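Thiol:disulfide interchange protein DsbA (Pseudomonas aeruginosa, PDB 4ZL8) probably introduces disulfide bonds into other periplasmic proteins by passing on its own redox-active disulfide. Local coordinates at residues 42-47 against 89-94; 48-53 against 178-183. The protein carries 1 engineered substitution. One frame throughout, in Å; residues are numbered along the deposited sequence.

Contact 1: 42-47 against 89-94; sequences AFEPTI and DVHNAV
Glu44 and His91 reach for each other from opposite directions and meet in one direct polar contact, NE2 of His91 giving its N-H to OE1 of Glu44 at 2.6 Å. The bond is short but bent, with an N-H...O angle of 147°. The acceptor lies at the edge of the imidazole, close to its plane, whereas the donor stands above the carboxylate plane; the two flat groups are turned 55° apart. His91 extends its ring toward helix 38-52 because CG is anti to the backbone N (chi1 178°), while the Glu44 chain bends at chi2.

A water adds a second link. It donates to Glu44 OE1 at 2.7 Å and to Asn92 OD1 at 2.8 Å, so OE1 receives two hydrogen bonds.

Charged neighbours extend the network at both ends. Glu44 OE2 forms a salt bridge with Arg62 of strand 58-64, and His91 ND1 is bonded to Glu87, so the imidazole is held through both nitrogens.

This buried His-carboxylate pair joins helix 38-52, which starts just after Cys37 of the redox-active Cys37-Cys40 disulfide, to helix 87-99 of the helical region inserted into the thioredoxin fold of DsbA proteins.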
ATOM      1  N   ALA A  42       6.430  10.903   3.917  1.00 11.45           N
ATOM      2  CA  ALA A  42       5.887  12.216   4.231  1.00 11.39           C
ATOM      3  C   ALA A  42       4.356  12.251   4.183  1.00 11.13           C
ATOM      4  O   ALA A  42       3.746  13.106   4.820  1.00 13.74           O
ATOM      5  CB  ALA A  42       6.456  13.243   3.290  1.00 12.63           C
ATOM      6  N   PHE A  43       3.749  11.350   3.416  1.00 10.52           N
ATOM      7  CA  PHE A  43       2.290  11.246   3.308  1.00 10.81           C
ATOM      8  C   PHE A  43       1.665  10.528   4.488  1.00 11.03           C
ATOM      9  O   PHE A  43       0.469  10.710   4.763  1.00 11.93           O
ATOM     10  CB  PHE A  43       1.968  10.504   2.011  1.00 11.28           C
ATOM     11  CG  PHE A  43       0.512  10.527   1.575  1.00 11.63           C
ATOM     12  CD1 PHE A  43      -0.286  11.649   1.717  1.00 13.13           C
ATOM     13  CD2 PHE A  43       0.004   9.423   0.916  1.00 11.32           C
ATOM     14  CE1 PHE A  43      -1.611  11.639   1.256  1.00 14.87           C
ATOM     15  CE2 PHE A  43      -1.305   9.413   0.450  1.00 13.53           C
ATOM     16  CZ  PHE A  43      -2.107  10.529   0.613  1.00 13.71           C
ATOM     17  N   GLU A  44       2.439   9.721   5.210  1.00 11.01           N
ATOM     18  CA  GLU A  44       1.880   8.922   6.304  1.00 12.68           C
ATOM     19  C   GLU A  44       1.053   9.707   7.324  1.00 12.84           C
ATOM     20  O   GLU A  44      -0.028   9.246   7.704  1.00 13.65           O
ATOM     21  CB  GLU A  44       2.979   8.122   7.005  1.00 13.23           C
ATOM     22  CG  GLU A  44       3.488   6.974   6.159  1.00 11.27           C
ATOM     23  CD  GLU A  44       2.517   5.820   6.096  1.00 11.89           C
ATOM     24  OE1 GLU A  44       2.378   5.134   7.119  1.00 13.67           O
ATOM     25  OE2 GLU A  44       1.871   5.623   5.048  1.00 14.82           O
ATOM     26  N   PRO A  45       1.531  10.862   7.791  1.00 12.44           N
ATOM     27  CA  PRO A  45       0.719  11.568   8.800  1.00 14.05           C
ATOM     28  C   PRO A  45      -0.641  12.039   8.274  1.00 14.03           C
ATOM     29  O   PRO A  45      -1.544  12.357   9.065  1.00 16.41           O
ATOM     30  CB  PRO A  45       1.593  12.764   9.203  1.00 15.03           C
ATOM     31  CG  PRO A  45       2.963  12.420   8.735  1.00 16.31           C
ATOM     32  CD  PRO A  45       2.846  11.489   7.583  1.00 13.17           C
ATOM     33  N   THR A  46      -0.801  12.052   6.960  1.00 13.73           N
ATOM     34  CA  THR A  46      -2.078  12.427   6.349  1.00 16.61           C
ATOM     35  C   THR A  46      -2.957  11.193   6.130  1.00 14.94           C
ATOM     36  O   THR A  46      -4.122  11.166   6.543  1.00 14.89           O
ATOM     37  CB  THR A  46      -1.837  13.168   5.024  1.00 16.17           C
ATOM     38  OG1 THR A  46      -1.100  14.376   5.288  1.00 18.46           O
ATOM     39  CG2 THR A  46      -3.150  13.547   4.360  1.00 17.26           C
ATOM     40  N   ILE A  47      -2.401  10.155   5.524  1.00 12.55           N
ATOM     41  CA  ILE A  47      -3.214   9.019   5.120  1.00 12.58           C
ATOM     42  C   ILE A  47      -3.510   8.078   6.300  1.00 13.37           C
ATOM     43  O   ILE A  47      -4.568   7.473   6.352  1.00 14.42           O
ATOM     44  CB  ILE A  47      -2.586   8.256   3.911  1.00 14.48           C
ATOM     45  CG1 ILE A  47      -3.612   7.273   3.352  1.00 12.77           C
ATOM     46  CG2 ILE A  47      -1.264   7.545   4.284  1.00 12.70           C
ATOM     47  CD1 ILE A  47      -3.222   6.674   2.047  1.00 14.81           C
ATOM     48  N   ASP A  89       1.064  -3.310  13.490  1.00 18.70           N
ATOM     49  CA  ASP A  89       1.691  -3.046  14.781  1.00 22.17           C
ATOM     50  C   ASP A  89       3.111  -2.481  14.671  1.00 18.68           C
ATOM     51  O   ASP A  89       3.545  -1.741  15.549  1.00 21.40           O
ATOM     52  CB  ASP A  89       1.735  -4.336  15.608  1.00 29.22           C
ATOM     53  CG  ASP A  89       0.367  -4.989  15.760  1.00 45.82           C
ATOM     54  OD1 ASP A  89      -0.604  -4.288  16.131  1.00 39.61           O
ATOM     55  OD2 ASP A  89       0.268  -6.209  15.502  1.00 51.08           O
ATOM     56  N   VAL A  90       3.816  -2.819  13.598  1.00 14.46           N
ATOM     57  CA  VAL A  90       5.203  -2.384  13.400  1.00 15.10           C
ATOM     58  C   VAL A  90       5.355  -1.410  12.221  1.00 13.75           C
ATOM     59  O   VAL A  90       6.463  -0.980  11.910  1.00 14.15           O
ATOM     60  CB  VAL A  90       6.159  -3.569  13.200  1.00 16.21           C
ATOM     61  CG1 VAL A  90       6.057  -4.569  14.358  1.00 19.59           C
ATOM     62  CG2 VAL A  90       5.902  -4.275  11.870  1.00 15.03           C
ATOM     63  N   HIS A  91       4.233  -1.038  11.612  1.00 14.62           N
ATOM     64  CA  HIS A  91       4.242  -0.212  10.400  1.00 14.35           C
ATOM     65  C   HIS A  91       5.000   1.108  10.580  1.00 12.20           C
ATOM     66  O   HIS A  91       5.918   1.417   9.800  1.00 12.89           O
ATOM     67  CB  HIS A  91       2.794   0.064   9.983  1.00 14.41           C
ATOM     68  CG  HIS A  91       2.665   0.943   8.781  1.00 13.56           C
ATOM     69  ND1 HIS A  91       2.814   0.480   7.495  1.00 13.25           N
ATOM     70  CD2 HIS A  91       2.373   2.260   8.677  1.00 16.23           C
ATOM     71  CE1 HIS A  91       2.646   1.483   6.649  1.00 11.94           C
ATOM     72  NE2 HIS A  91       2.376   2.568   7.340  1.00 14.87           N
ATOM     73  N   ASN A  92       4.649   1.891  11.588  1.00 13.86           N
ATOM     74  CA  ASN A  92       5.293   3.181  11.817  1.00 15.63           C
ATOM     75  C   ASN A  92       6.773   2.950  12.113  1.00 15.21           C
ATOM     76  O   ASN A  92       7.632   3.703  11.647  1.00 14.71           O
ATOM     77  CB  ASN A  92       4.664   3.968  12.971  1.00 15.72           C
ATOM     78  CG  ASN A  92       3.210   4.358  12.718  1.00 23.06           C
ATOM     79  OD1 ASN A  92       2.731   4.353  11.592  1.00 20.71           O
ATOM     80  ND2 ASN A  92       2.503   4.699  13.786  1.00 25.98           N
ATOM     81  N   ALA A  93       7.079   1.917  12.888  1.00 13.92           N
ATOM     82  CA  ALA A  93       8.464   1.635  13.251  1.00 14.96           C
ATOM     83  C   ALA A  93       9.341   1.312  12.042  1.00 13.36           C
ATOM     84  O   ALA A  93      10.515   1.693  12.021  1.00 13.99           O
ATOM     85  CB  ALA A  93       8.523   0.493  14.271  1.00 16.34           C
ATOM     86  N   VAL A  94       8.788   0.621  11.056  1.00 11.91           N
ATOM     87  CA  VAL A  94       9.563   0.292   9.863  1.00 12.51           C
ATOM     88  C   VAL A  94       9.865   1.570   9.097  1.00 11.88           C
ATOM     89  O   VAL A  94      11.005   1.818   8.724  1.00 12.07           O
ATOM     90  CB  VAL A  94       8.842  -0.738   8.971  1.00 11.15           C
ATOM     91  CG1 VAL A  94       9.544  -0.888   7.632  1.00 11.66           C
ATOM     92  CG2 VAL A  94       8.753  -2.092   9.677  1.00 14.59           C
TER
HETATM   93  O   HOH W   1       3.793   5.604   9.380  1.00 21.69           O

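Contact 2: 48-53 against 178-183; sequences VPWSEK and LADYLI
With CG anti to the backbone N (chi1 173°), Trp50 sends its indole across to helix 178-183, while Asp180, its CG beside its own backbone N, swings its carboxylate back to meet it. The two helices belong to the thioredoxin fold, where both pack on the central sheet; here their short segments run nearly parallel, at an angle of 21°. Their axes stay 12.8 Å apart, a wide spacing that a side chain as long as tryptophan can span.

Apolar contact is made by the six-membered part of the indole. Trp50 CZ2 lies 3.7 Å from Ala179 CB and, more loosely, 4.2 Å from Ile183 CD1, both approaching obliquely. On the side of the sheet, Trp50 and Ile183 both touch Val29 of strand 27-33, so the contact between the helices continues onto the sheet.

The polar part of the indole is satisfied by the same helix. The side chains of Trp50 and Asp180 pass alongside one another, running in opposite directions, their flat groups 34° apart, and the carboxylate comes to the pyrrole edge. There NE1 of Trp50 donates to OD1 of Asp180 at 2.9 Å, meeting that oxygen on its syn side but tilted out of the carboxylate plane.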
ATOM      1  N   VAL A  48      -2.609   7.968   7.266  1.00 13.94           N
ATOM      2  CA  VAL A  48      -2.844   7.044   8.375  1.00 14.04           C
ATOM      3  C   VAL A  48      -4.123   7.364   9.160  1.00 15.05           C
ATOM      4  O   VAL A  48      -5.003   6.505   9.271  1.00 16.76           O
ATOM      5  CB  VAL A  48      -1.611   6.918   9.295  1.00 17.01           C
ATOM      6  CG1 VAL A  48      -1.963   6.149  10.582  1.00 16.83           C
ATOM      7  CG2 VAL A  48      -0.462   6.198   8.565  1.00 16.42           C
ATOM      8  N   PRO A  49      -4.259   8.573   9.712  1.00 13.82           N
ATOM      9  CA  PRO A  49      -5.477   8.771  10.504  1.00 16.27           C
ATOM     10  C   PRO A  49      -6.742   8.672   9.653  1.00 18.12           C
ATOM     11  O   PRO A  49      -7.783   8.186  10.116  1.00 17.24           O
ATOM     12  CB  PRO A  49      -5.314  10.180  11.088  1.00 17.03           C
ATOM     13  CG  PRO A  49      -4.277  10.854  10.231  1.00 20.66           C
ATOM     14  CD  PRO A  49      -3.400   9.772   9.664  1.00 17.64           C
ATOM     15  N   TRP A  50      -6.677   9.125   8.413  1.00 15.56           N
ATOM     16  CA  TRP A  50      -7.829   9.023   7.514  1.00 14.54           C
ATOM     17  C   TRP A  50      -8.217   7.568   7.292  1.00 13.95           C
ATOM     18  O   TRP A  50      -9.406   7.201   7.326  1.00 15.29           O
ATOM     19  CB  TRP A  50      -7.468   9.701   6.182  1.00 13.59           C
ATOM     20  CG  TRP A  50      -8.484   9.553   5.061  1.00 13.26           C
ATOM     21  CD1 TRP A  50      -9.552  10.354   4.835  1.00 15.50           C
ATOM     22  CD2 TRP A  50      -8.485   8.578   4.017  1.00 12.54           C
ATOM     23  NE1 TRP A  50     -10.243   9.934   3.713  1.00 13.42           N
ATOM     24  CE2 TRP A  50      -9.608   8.839   3.197  1.00 13.66           C
ATOM     25  CE3 TRP A  50      -7.646   7.505   3.694  1.00 14.76           C
ATOM     26  CZ2 TRP A  50      -9.912   8.064   2.068  1.00 15.65           C
ATOM     27  CZ3 TRP A  50      -7.946   6.737   2.566  1.00 14.96           C
ATOM     28  CH2 TRP A  50      -9.069   7.027   1.767  1.00 15.49           C
ATOM     29  N   SER A  51      -7.224   6.715   7.099  1.00 14.47           N
ATOM     30  CA  SER A  51      -7.478   5.308   6.804  1.00 15.14           C
ATOM     31  C   SER A  51      -8.128   4.606   7.997  1.00 18.25           C
ATOM     32  O   SER A  51      -8.900   3.655   7.814  1.00 23.44           O
ATOM     33  CB  SER A  51      -6.194   4.592   6.393  1.00 17.51           C
ATOM     34  OG  SER A  51      -5.320   4.394   7.486  1.00 18.03           O
ATOM     35  N   GLU A  52      -7.872   5.092   9.204  1.00 16.35           N
ATOM     36  CA  GLU A  52      -8.386   4.449  10.405  1.00 18.57           C
ATOM     37  C   GLU A  52      -9.839   4.833  10.682  1.00 21.23           C
ATOM     38  O   GLU A  52     -10.512   4.195  11.506  1.00 24.24           O
ATOM     39  CB  GLU A  52      -7.480   4.767  11.598  1.00 19.26           C
ATOM     40  CG  GLU A  52      -6.109   4.127  11.477  1.00 21.99           C
ATOM     41  CD  GLU A  52      -5.144   4.548  12.558  1.00 35.62           C
ATOM     42  OE1 GLU A  52      -5.487   5.438  13.366  1.00 41.55           O
ATOM     43  OE2 GLU A  52      -4.029   3.985  12.584  1.00 42.03           O
ATOM     44  N   LYS A  53     -10.340   5.850   9.983  1.00 16.23           N
ATOM     45  CA  LYS A  53     -11.696   6.335  10.210  1.00 19.26           C
ATOM     46  C   LYS A  53     -12.675   6.021   9.089  1.00 18.01           C
ATOM     47  O   LYS A  53     -13.781   6.561   9.073  1.00 19.13           O
ATOM     48  CB  LYS A  53     -11.670   7.846  10.419  1.00 21.83           C
ATOM     49  CG  LYS A  53     -10.900   8.257  11.657  1.00 27.80           C
ATOM     50  CD  LYS A  53     -10.666   9.752  11.683  1.00 39.14           C
ATOM     51  CE  LYS A  53      -9.546  10.121  12.647  1.00 48.57           C
ATOM     52  NZ  LYS A  53      -9.036  11.500  12.396  1.00 55.39           N
ATOM     53  N   LEU A 178     -10.361  13.587  -2.730  1.00 10.38           N
ATOM     54  CA  LEU A 178     -10.677  12.932  -3.985  1.00 12.43           C
ATOM     55  C   LEU A 178     -11.018  11.469  -3.740  1.00 10.52           C
ATOM     56  O   LEU A 178     -12.001  10.948  -4.295  1.00 10.57           O
ATOM     57  CB  LEU A 178      -9.509  13.126  -4.958  1.00 11.41           C
ATOM     58  CG  LEU A 178      -9.608  12.353  -6.269  1.00 11.37           C
ATOM     59  CD1 LEU A 178     -10.872  12.655  -7.058  1.00 13.82           C
ATOM     60  CD2 LEU A 178      -8.380  12.661  -7.114  1.00 11.60           C
ATOM     61  N   ALA A 179     -10.261  10.795  -2.883  1.00 10.10           N
ATOM     62  CA  ALA A 179     -10.605   9.420  -2.519  1.00 11.44           C
ATOM     63  C   ALA A 179     -12.022   9.360  -1.947  1.00  9.70           C
ATOM     64  O   ALA A 179     -12.796   8.479  -2.323  1.00 10.46           O
ATOM     65  CB  ALA A 179      -9.615   8.843  -1.523  1.00  8.98           C
ATOM     66  N   ASP A 180     -12.342  10.268  -1.038  1.00 10.09           N
ATOM     67  CA  ASP A 180     -13.669  10.280  -0.437  1.00 10.81           C
ATOM     68  C   ASP A 180     -14.742  10.426  -1.518  1.00 10.80           C
ATOM     69  O   ASP A 180     -15.773   9.755  -1.467  1.00 10.64           O
ATOM     70  CB  ASP A 180     -13.793  11.458   0.533  1.00  9.24           C
ATOM     71  CG  ASP A 180     -13.048  11.240   1.842  1.00 13.48           C
ATOM     72  OD1 ASP A 180     -12.719  10.088   2.169  1.00 18.37           O
ATOM     73  OD2 ASP A 180     -12.817  12.256   2.551  1.00 17.17           O
ATOM     74  N   TYR A 181     -14.544  11.360  -2.439  1.00 10.76           N
ATOM     75  CA  TYR A 181     -15.467  11.600  -3.547  1.00 10.57           C
ATOM     76  C   TYR A 181     -15.691  10.330  -4.365  1.00 11.49           C
ATOM     77  O   TYR A 181     -16.827   9.971  -4.687  1.00 10.82           O
ATOM     78  CB  TYR A 181     -14.893  12.719  -4.408  1.00 11.63           C
ATOM     79  CG  TYR A 181     -15.585  13.010  -5.705  1.00 13.77           C
ATOM     80  CD1 TYR A 181     -16.571  13.988  -5.789  1.00 15.45           C
ATOM     81  CD2 TYR A 181     -15.207  12.351  -6.865  1.00 14.75           C
ATOM     82  CE1 TYR A 181     -17.166  14.288  -6.996  1.00 16.94           C
ATOM     83  CE2 TYR A 181     -15.788  12.637  -8.068  1.00 15.04           C
ATOM     84  CZ  TYR A 181     -16.762  13.602  -8.139  1.00 18.17           C
ATOM     85  OH  TYR A 181     -17.329  13.898  -9.361  1.00 23.59           O
ATOM     86  N   LEU A 182     -14.605   9.635  -4.686  1.00  9.22           N
ATOM     87  CA  LEU A 182     -14.695   8.433  -5.505  1.00 10.46           C
ATOM     88  C   LEU A 182     -15.326   7.274  -4.740  1.00  9.59           C
ATOM     89  O   LEU A 182     -16.054   6.449  -5.308  1.00 10.49           O
ATOM     90  CB  LEU A 182     -13.319   8.073  -6.074  1.00  9.68           C
ATOM     91  CG  LEU A 182     -12.825   9.131  -7.057  1.00 10.76           C
ATOM     92  CD1 LEU A 182     -11.331   8.862  -7.345  1.00 12.48           C
ATOM     93  CD2 LEU A 182     -13.620   9.191  -8.336  1.00 12.57           C
ATOM     94  N   ILE A 183     -15.084   7.215  -3.442  1.00  8.67           N
ATOM     95  CA  ILE A 183     -15.774   6.251  -2.596  1.00  9.30           C
ATOM     96  C   ILE A 183     -17.284   6.497  -2.643  1.00 10.20           C
ATOM     97  O   ILE A 183     -18.065   5.549  -2.830  1.00  9.92           O
ATOM     98  CB  ILE A 183     -15.267   6.284  -1.140  1.00  9.06           C
ATOM     99  CG1 ILE A 183     -13.831   5.738  -1.048  1.00 10.97           C
ATOM    100  CG2 ILE A 183     -16.185   5.495  -0.231  1.00 10.80           C
ATOM    101  CD1 ILE A 183     -13.143   6.112   0.221  1.00 11.76           C
TER

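How the contacts relate
Both contacts use helix 38-52, but from successive portions of it and toward different partners. Contact 1 ties its middle to the helical region, whereas contact 2 ties its C-terminal end to helix 172-188 of the thioredoxin fold, their centres about 15 Å apart. They adjoin along the shared helix, where Glu44 O packs against Pro49 CD at 3.9 Å. Contact 1 is buried yet polar, depending on a charged network and a water, with no apolar contact between the two segments. Contact 2 is only partly buried and mixes the two chemistries, the benzene end of an indole against Ala179 and Ile183 with one hydrogen bond to the partly exposed Asp180. In each, a ring N-H is given to a carboxylate.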